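Local coordinates for protein 3-deoxy-D-manno-octulosonate 8-phosphate phosphatase KdsC (Haemophilus influenzae, PDB 4HGP) that catalyses the magnesium-dependent hydrolysis of 3-deoxy-D-manno-octulosonate 8-phosphate to 3-deoxy-D-manno-octulosonate and inorganic phosphate, a step of lipopolysaccharide biosynthesis, at residues T13-V18 against V56-D61; A103-D108 against F122-A127. One frame throughout, in Å; residues are numbered along the deposited sequence.

Interaction 1: residues T13-V18 against V56-D61; sequences TDVDGV and VLSGRD. With MG (magnesium ion), chain B; VN4 (oxido(dioxo)vanadium), chain C; KDO (3-deoxy-alpha-D-manno-oct-2-ulopyranosonic acid), chain D.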
ATOM      1  N   THR A  13      -6.087  18.684  12.655  1.00 13.60           N
ATOM      2  CA  THR A  13      -5.880  17.819  11.502  1.00 15.38           C
ATOM      3  C   THR A  13      -7.077  16.930  11.178  1.00 12.25           C
ATOM      4  O   THR A  13      -7.734  16.382  12.061  1.00 13.13           O
ATOM      5  CB  THR A  13      -4.605  16.957  11.659  1.00 14.75           C
ATOM      6  OG1 THR A  13      -4.355  16.232  10.446  1.00 14.32           O
ATOM      7  CG2 THR A  13      -4.732  15.980  12.834  1.00 13.55           C
ATOM      8  N   ASP A  14      -7.356  16.816   9.890  1.00 11.68           N
ATOM      9  CA  ASP A  14      -8.281  15.826   9.383  1.00 11.81           C
ATOM     10  C   ASP A  14      -7.589  14.455   9.431  1.00 12.66           C
ATOM     11  O   ASP A  14      -6.368  14.385   9.522  1.00 13.54           O
ATOM     12  CB  ASP A  14      -8.642  16.187   7.952  1.00 11.46           C
ATOM     13  CG  ASP A  14      -9.452  15.126   7.293  1.00 13.25           C
ATOM     14  OD1 ASP A  14     -10.447  14.705   7.910  1.00 14.52           O
ATOM     15  OD2 ASP A  14      -9.070  14.690   6.190  1.00 14.28           O
ATOM     16  N   VAL A  15      -8.350  13.366   9.383  1.00 12.07           N
ATOM     17  CA  VAL A  15      -7.739  12.040   9.481  1.00 13.52           C
ATOM     18  C   VAL A  15      -7.607  11.329   8.147  1.00 13.04           C
ATOM     19  O   VAL A  15      -6.498  11.016   7.700  1.00 12.10           O
ATOM     20  CB  VAL A  15      -8.514  11.124  10.435  1.00 15.28           C
ATOM     21  CG1 VAL A  15      -7.807   9.783  10.584  1.00 14.65           C
ATOM     22  CG2 VAL A  15      -8.710  11.815  11.774  1.00 13.98           C
ATOM     23  N   ASP A  16      -8.742  11.032   7.527  1.00 11.72           N
ATOM     24  CA  ASP A  16      -8.713  10.222   6.318  1.00 14.27           C
ATOM     25  C   ASP A  16      -8.135  11.039   5.176  1.00 11.84           C
ATOM     26  O   ASP A  16      -8.650  12.119   4.842  1.00 14.05           O
ATOM     27  CB  ASP A  16     -10.108   9.685   5.969  1.00 12.88           C
ATOM     28  CG  ASP A  16     -10.760   8.950   7.127  1.00 16.35           C
ATOM     29  OD1 ASP A  16     -10.222   7.899   7.541  1.00 15.31           O
ATOM     30  OD2 ASP A  16     -11.813   9.418   7.624  1.00 15.76           O
ATOM     31  N   GLY A  17      -7.048  10.531   4.602  1.00 13.68           N
ATOM     32  CA  GLY A  17      -6.383  11.190   3.491  1.00 13.41           C
ATOM     33  C   GLY A  17      -5.358  12.225   3.923  1.00 12.35           C
ATOM     34  O   GLY A  17      -4.736  12.889   3.090  1.00 11.35           O
ATOM     35  N   VAL A  18      -5.176  12.364   5.230  1.00 11.05           N
ATOM     36  CA  VAL A  18      -4.139  13.239   5.767  1.00 11.39           C
ATOM     37  C   VAL A  18      -3.217  12.442   6.680  1.00 13.27           C
ATOM     38  O   VAL A  18      -2.024  12.303   6.398  1.00 12.86           O
ATOM     39  CB  VAL A  18      -4.726  14.453   6.512  1.00 11.66           C
ATOM     40  CG1 VAL A  18      -3.650  15.139   7.368  1.00 11.22           C
ATOM     41  CG2 VAL A  18      -5.309  15.435   5.503  1.00 10.50           C
ATOM     42  N   VAL A  56      -7.844  16.805  16.513  1.00 16.55           N
ATOM     43  CA  VAL A  56      -8.296  16.000  15.402  1.00 16.10           C
ATOM     44  C   VAL A  56      -9.736  16.351  15.069  1.00 15.50           C
ATOM     45  O   VAL A  56     -10.564  16.492  15.959  1.00 15.61           O
ATOM     46  CB  VAL A  56      -8.172  14.515  15.734  1.00 15.97           C
ATOM     47  CG1 VAL A  56      -8.833  13.682  14.668  1.00 17.18           C
ATOM     48  CG2 VAL A  56      -6.717  14.148  15.880  1.00 12.81           C
ATOM     49  N   LEU A  57     -10.017  16.518  13.779  1.00 16.87           N
ATOM     50  CA  LEU A  57     -11.358  16.812  13.297  1.00 16.42           C
ATOM     51  C   LEU A  57     -11.675  15.912  12.106  1.00 14.97           C
ATOM     52  O   LEU A  57     -11.081  16.058  11.039  1.00 14.90           O
ATOM     53  CB  LEU A  57     -11.465  18.286  12.896  1.00 15.43           C
ATOM     54  CG  LEU A  57     -12.826  18.808  12.437  1.00 15.87           C
ATOM     55  CD1 LEU A  57     -13.911  18.454  13.446  1.00 15.24           C
ATOM     56  CD2 LEU A  57     -12.758  20.307  12.216  1.00 14.08           C
ATOM     57  N   SER A  58     -12.612  14.988  12.300  1.00 17.28           N
ATOM     58  CA  SER A  58     -12.923  13.976  11.294  1.00 17.41           C
ATOM     59  C   SER A  58     -14.423  13.822  11.075  1.00 16.98           C
ATOM     60  O   SER A  58     -15.200  13.875  12.022  1.00 19.69           O
ATOM     61  CB  SER A  58     -12.327  12.622  11.705  1.00 17.11           C
ATOM     62  OG  SER A  58     -12.626  11.614  10.757  1.00 16.79           O
ATOM     63  N   GLY A  59     -14.821  13.623   9.823  1.00 17.12           N
ATOM     64  CA  GLY A  59     -16.207  13.356   9.492  1.00 17.96           C
ATOM     65  C   GLY A  59     -16.604  11.919   9.776  1.00 19.40           C
ATOM     66  O   GLY A  59     -17.773  11.548   9.651  1.00 17.83           O
ATOM     67  N   ARG A  60     -15.622  11.101  10.141  1.00 17.44           N
ATOM     68  CA  ARG A  60     -15.866   9.719  10.545  1.00 20.48           C
ATOM     69  C   ARG A  60     -15.429   9.489  11.986  1.00 19.04           C
ATOM     70  O   ARG A  60     -14.549  10.181  12.501  1.00 18.00           O
ATOM     71  CB  ARG A  60     -15.121   8.731   9.633  1.00 17.31           C
ATOM     72  CG  ARG A  60     -15.477   8.824   8.164  1.00 17.36           C
ATOM     73  CD  ARG A  60     -14.978   7.598   7.427  1.00 18.61           C
ATOM     74  NE  ARG A  60     -15.631   6.394   7.928  1.00 17.88           N
ATOM     75  CZ  ARG A  60     -16.752   5.889   7.431  1.00 16.23           C
ATOM     76  NH1 ARG A  60     -17.351   6.474   6.398  1.00 19.11           N
ATOM     77  NH2 ARG A  60     -17.277   4.798   7.968  1.00 16.65           N
ATOM     78  N   ASP A  61     -16.052   8.506  12.629  1.00 19.22           N
ATOM     79  CA  ASP A  61     -15.701   8.127  13.991  1.00 18.14           C
ATOM     80  C   ASP A  61     -15.572   6.614  14.042  1.00 17.36           C
ATOM     81  O   ASP A  61     -16.313   5.900  13.364  1.00 20.85           O
ATOM     82  CB  ASP A  61     -16.781   8.586  14.974  1.00 20.39           C
ATOM     83  CG  ASP A  61     -16.344   8.467  16.435  1.00 21.13           C
ATOM     84  OD1 ASP A  61     -15.304   7.840  16.699  1.00 20.36           O
ATOM     85  OD2 ASP A  61     -17.045   9.005  17.321  1.00 23.06           O
TER
HETATM   86 MG    MG B 201      -9.858  13.803   4.559  1.00 13.63          MG
HETATM   87  V   VN4 C 202     -11.756  13.179   7.295  1.00 18.15           V
HETATM   88  O1  VN4 C 202     -10.898  12.169   8.890  1.00 13.71           O
HETATM   89  O2  VN4 C 202     -11.050  12.985   5.345  1.00 18.25           O
HETATM   90  O3  VN4 C 202     -13.206  14.619   7.726  1.00 15.63           O
HETATM   91  C1  KDO D 203     -16.419   7.580   2.891  0.62 18.45           C
HETATM   92  O1A KDO D 203     -16.743   6.745   3.769  0.62 18.86           O
HETATM   93  O1B KDO D 203     -15.724   7.211   1.914  0.62 16.35           O
HETATM   94  C2  KDO D 203     -16.833   9.014   3.003  0.62 18.68           C
HETATM   95  O2  KDO D 203     -16.242   9.734   1.847  0.62 18.07           O
HETATM   96  C3  KDO D 203     -18.008   9.098   2.949  0.62 20.04           C
HETATM   97  C4  KDO D 203     -18.562  10.196   3.300  0.62 21.26           C
HETATM   98  O4  KDO D 203     -19.858   9.795   3.996  0.62 22.86           O
HETATM   99  C5  KDO D 203     -17.889  11.074   4.288  0.62 21.10           C
HETATM  100  O5  KDO D 203     -18.372  10.662   5.484  0.62 23.22           O
HETATM  101  C6  KDO D 203     -16.271  11.186   4.365  0.62 20.36           C
HETATM  102  O6  KDO D 203     -16.289   9.622   4.276  0.62 19.74           O
HETATM  103  C7  KDO D 203     -15.708  11.635   5.433  0.62 19.71           C
HETATM  104  O7  KDO D 203     -16.548  11.356   6.587  0.62 21.94           O
HETATM  105  C8  KDO D 203     -15.414  13.179   5.333  0.62 19.00           C
HETATM  106  O8  KDO D 203     -14.488  13.715   6.212  0.62 16.99           O
HETATM  107  O   HOH W   1     -11.707   8.928  10.330  1.00 14.81           O
HETATM  108  O   HOH W   2     -10.683  12.777   2.962  1.00 10.56           O
HETATM  109  O   HOH W   3     -11.167  15.380   4.290  1.00 17.68           O
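Val15 turns CG1 to the side opposite its backbone N (chi1 -176°), leaving CG2 to press on CG1 of Val56 at 3.4 Å, tighter than an ordinary methyl contact, and to lie against CB of Ser58. In Asp14 the same rotation (chi1 173°) carries the carboxylate past the strand end and splits its work: OD1 reaches the vanadium at 2.1 Å, while OD2 takes the magnesium ion at 2.0 Å. The strands leading here run parallel, and their last cross-link is Leu57 N to Thr13 O, 2.9 Å and nearly straight (172° at the hydrogen). Beyond it both chains leave the sheet and close round the oxovanadium group. Asp16 N donates to O1 of this group at 2.8 Å, with Val15 N joining it at a more bent angle; from the other segment, Gly59 N donates to O3, also at 2.8 Å. The carbonyl O of Asp16 adds a magnesium ligand at 2.1 Å. The carboxylate of Asp16 crosses Arg60 at about a right angle without pairing with it: OD1 goes to Lys34, and a water donates both to OD2 and to Ser58 OG. Arg60 instead places NH1 2.7 Å from O1A of the KDO carboxylate and gives NE to Glu31, in keeping with its likely substrate-binding role. Asp14 and Asp16 fit the DxDx(T/V) signature of HAD phosphatases. With one oxygen on the vanadium and the other on magnesium, Asp14 sits where the family's nucleophile would attack phosphorus, consistent with the oxovanadium group mimicking the transferred phosphoryl group beside the product sugar.

Interaction 2: residues A103-D108 against F122-A127; sequences AYIGDD and FAVADA. With MG (magnesium ion), chain B.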
ATOM      1  N   ALA A 103      -3.643  26.447  12.759  1.00 16.59           N
ATOM      2  CA  ALA A 103      -3.374  25.859  11.447  1.00 16.13           C
ATOM      3  C   ALA A 103      -4.193  24.588  11.222  1.00 16.21           C
ATOM      4  O   ALA A 103      -4.380  23.794  12.144  1.00 14.54           O
ATOM      5  CB  ALA A 103      -1.897  25.559  11.296  1.00 14.94           C
ATOM      6  N   TYR A 104      -4.679  24.399   9.995  1.00 14.28           N
ATOM      7  CA  TYR A 104      -5.496  23.231   9.662  1.00 14.16           C
ATOM      8  C   TYR A 104      -4.913  22.537   8.447  1.00 13.08           C
ATOM      9  O   TYR A 104      -4.468  23.190   7.512  1.00 13.82           O
ATOM     10  CB  TYR A 104      -6.952  23.626   9.369  1.00 15.29           C
ATOM     11  CG  TYR A 104      -7.886  22.446   9.137  1.00 15.09           C
ATOM     12  CD1 TYR A 104      -8.581  21.874  10.195  1.00 14.65           C
ATOM     13  CD2 TYR A 104      -8.067  21.900   7.864  1.00 13.37           C
ATOM     14  CE1 TYR A 104      -9.434  20.796   9.998  1.00 14.41           C
ATOM     15  CE2 TYR A 104      -8.914  20.818   7.661  1.00 13.42           C
ATOM     16  CZ  TYR A 104      -9.599  20.272   8.735  1.00 13.80           C
ATOM     17  OH  TYR A 104     -10.450  19.197   8.565  1.00 13.47           O
ATOM     18  N   ILE A 105      -4.932  21.212   8.458  1.00 10.74           N
ATOM     19  CA  ILE A 105      -4.448  20.441   7.318  1.00 10.94           C
ATOM     20  C   ILE A 105      -5.522  19.445   6.852  1.00 10.63           C
ATOM     21  O   ILE A 105      -6.037  18.658   7.650  1.00 10.33           O
ATOM     22  CB  ILE A 105      -3.115  19.753   7.662  1.00 12.27           C
ATOM     23  CG1 ILE A 105      -2.645  18.843   6.519  1.00  9.79           C
ATOM     24  CG2 ILE A 105      -3.235  18.996   8.973  1.00 12.52           C
ATOM     25  CD1 ILE A 105      -1.268  18.256   6.739  1.00 10.09           C
ATOM     26  N   GLY A 106      -5.876  19.511   5.567  1.00 11.05           N
ATOM     27  CA  GLY A 106      -6.948  18.691   5.016  1.00 13.13           C
ATOM     28  C   GLY A 106      -6.632  18.140   3.636  1.00 10.49           C
ATOM     29  O   GLY A 106      -5.538  18.353   3.130  1.00 11.90           O
ATOM     30  N   ASP A 107      -7.579  17.435   3.020  1.00 11.80           N
ATOM     31  CA  ASP A 107      -7.357  16.874   1.686  1.00 11.52           C
ATOM     32  C   ASP A 107      -8.554  16.894   0.741  1.00 10.96           C
ATOM     33  O   ASP A 107      -8.415  16.512  -0.419  1.00 11.40           O
ATOM     34  CB  ASP A 107      -6.903  15.417   1.794  1.00 10.50           C
ATOM     35  CG  ASP A 107      -8.056  14.477   2.105  1.00 12.41           C
ATOM     36  OD1 ASP A 107      -8.486  14.461   3.271  1.00 14.27           O
ATOM     37  OD2 ASP A 107      -8.538  13.763   1.195  1.00 13.70           O
ATOM     38  N   ASP A 108      -9.729  17.285   1.220  1.00 11.31           N
ATOM     39  CA  ASP A 108     -10.927  17.169   0.397  1.00 12.46           C
ATOM     40  C   ASP A 108     -11.934  18.281   0.690  1.00 12.46           C
ATOM     41  O   ASP A 108     -11.735  19.092   1.593  1.00 13.08           O
ATOM     42  CB  ASP A 108     -11.559  15.775   0.560  1.00 11.88           C
ATOM     43  CG  ASP A 108     -12.448  15.376  -0.618  1.00 11.97           C
ATOM     44  OD1 ASP A 108     -12.397  16.036  -1.678  1.00 12.27           O
ATOM     45  OD2 ASP A 108     -13.192  14.378  -0.479  1.00 14.42           O
ATOM     46  N   PHE A 122      -3.152  24.037   5.178  1.00 12.90           N
ATOM     47  CA  PHE A 122      -2.263  23.174   4.396  1.00 13.39           C
ATOM     48  C   PHE A 122      -3.055  22.122   3.630  1.00 12.75           C
ATOM     49  O   PHE A 122      -4.064  21.610   4.124  1.00 12.32           O
ATOM     50  CB  PHE A 122      -1.303  22.438   5.319  1.00 12.61           C
ATOM     51  CG  PHE A 122      -0.321  23.330   6.022  1.00 14.72           C
ATOM     52  CD1 PHE A 122      -0.650  23.929   7.232  1.00 14.76           C
ATOM     53  CD2 PHE A 122       0.938  23.555   5.489  1.00 13.93           C
ATOM     54  CE1 PHE A 122       0.262  24.741   7.900  1.00 14.06           C
ATOM     55  CE2 PHE A 122       1.855  24.367   6.154  1.00 12.65           C
ATOM     56  CZ  PHE A 122       1.513  24.960   7.354  1.00 14.42           C
ATOM     57  N   ALA A 123      -2.585  21.774   2.436  1.00 12.82           N
ATOM     58  CA  ALA A 123      -3.163  20.666   1.691  1.00 10.55           C
ATOM     59  C   ALA A 123      -2.099  19.596   1.505  1.00 12.77           C
ATOM     60  O   ALA A 123      -0.935  19.915   1.287  1.00 10.20           O
ATOM     61  CB  ALA A 123      -3.690  21.134   0.341  1.00 12.00           C
ATOM     62  N   VAL A 124      -2.492  18.330   1.608  1.00 11.69           N
ATOM     63  CA  VAL A 124      -1.578  17.236   1.289  1.00 11.58           C
ATOM     64  C   VAL A 124      -1.314  17.224  -0.212  1.00 12.22           C
ATOM     65  O   VAL A 124      -2.083  17.790  -0.978  1.00 11.83           O
ATOM     66  CB  VAL A 124      -2.130  15.865   1.727  1.00 11.15           C
ATOM     67  CG1 VAL A 124      -2.291  15.801   3.258  1.00 10.45           C
ATOM     68  CG2 VAL A 124      -3.428  15.557   1.010  1.00  9.79           C
ATOM     69  N   ALA A 125      -0.223  16.587  -0.632  1.00 13.01           N
ATOM     70  CA  ALA A 125       0.210  16.636  -2.034  1.00 13.25           C
ATOM     71  C   ALA A 125      -0.796  16.040  -3.026  1.00 14.00           C
ATOM     72  O   ALA A 125      -0.880  16.489  -4.165  1.00 14.20           O
ATOM     73  CB  ALA A 125       1.570  15.955  -2.197  1.00 11.68           C
ATOM     74  N   ASP A 126      -1.545  15.027  -2.594  1.00 15.01           N
ATOM     75  CA  ASP A 126      -2.487  14.343  -3.481  1.00 15.35           C
ATOM     76  C   ASP A 126      -3.915  14.913  -3.421  1.00 13.60           C
ATOM     77  O   ASP A 126      -4.859  14.319  -3.953  1.00 15.73           O
ATOM     78  CB  ASP A 126      -2.474  12.822  -3.251  1.00 13.60           C
ATOM     79  CG  ASP A 126      -2.605  12.431  -1.786  1.00 12.62           C
ATOM     80  OD1 ASP A 126      -2.036  13.108  -0.910  1.00 14.61           O
ATOM     81  OD2 ASP A 126      -3.283  11.426  -1.512  1.00 15.05           O
ATOM     82  N   ALA A 127      -4.052  16.069  -2.781  1.00 13.85           N
ATOM     83  CA  ALA A 127      -5.320  16.785  -2.729  1.00 12.16           C
ATOM     84  C   ALA A 127      -5.725  17.275  -4.112  1.00 12.99           C
ATOM     85  O   ALA A 127      -4.864  17.576  -4.936  1.00 13.09           O
ATOM     86  CB  ALA A 127      -5.224  17.974  -1.753  1.00 13.75           C
TER
HETATM   87 MG    MG B 201      -9.858  13.803   4.559  1.00 13.63          MG
HETATM   88  O   HOH W   2     -10.683  12.777   2.962  1.00 10.56           O
HETATM   89  O   HOH W   3     -11.167  15.380   4.290  1.00 17.68           O
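Phe122 lies alongside strand 102-106 and can be followed outward from its CB, which sits 4.0 Å from CB of Ile105 where the two side chains leave the same face of the sheet. CG is turned away from the carbonyl carbon and beside the backbone N (chi1 -66°), which lays the ring back along the partner strand. There CD1 of Phe122 passes 3.9 Å from Tyr104 O, the oxygen lying in the ring plane at its edge. One atom short of the tip, CE1 of Phe122 comes 4.1 Å from CB of Ala103. Met151 and Met154 of helix 147-158 also pack on this side chain. The backbone of the same residue joins the strands twice: Phe122 N donates to Tyr104 O at 2.8 Å, and Phe122 O accepts from Gly106 N at 3.1 Å. These are neighbouring parallel strands of a beta-alpha-beta unit, linked through helix 112-117, in the Rossmann-like core of the HAD fold. Val124 N then makes a weak bond to Gly106 O, where the chain enters a type I turn from Val124 to Ala127. At the strand end CB of Asp107 rests on CG2 of Val124, 3.6 Å away. The carboxylate of Asp107 stands between backbone N and carbonyl carbon (chi1 77°), with OD1 bound to the magnesium ion at 2.0 Å and OD2 paired with Arg39 of the second subunit. Asp107 O is buried with no polar partner in the model, and CB of Ala127 is 3.8 Å from it.

Overall arrangement
Interactions 1 and 2 sit on adjoining parts of one parallel sheet, their centres about 11 Å apart, with strand 10-13 flanked by 53-57 and 102-106. The two meet where Asp14 N lies 3.2 Å from Ile105 O, a probable hydrogen bond. The magnesium ion is shared by both contacts. OD1 of Asp107 stands 3.0 Å from OD2 of Asp14 and 2.8 Å from the carbonyl O of Asp16; the shared ion probably offsets the repulsion between the two carboxylates. Two waters and the oxovanadium group complete its coordination. Segments 13-18 and 56-61 contact the oxovanadium group and the sugar, which the second subunit also grips; 13-18 and 103-108 share the metal.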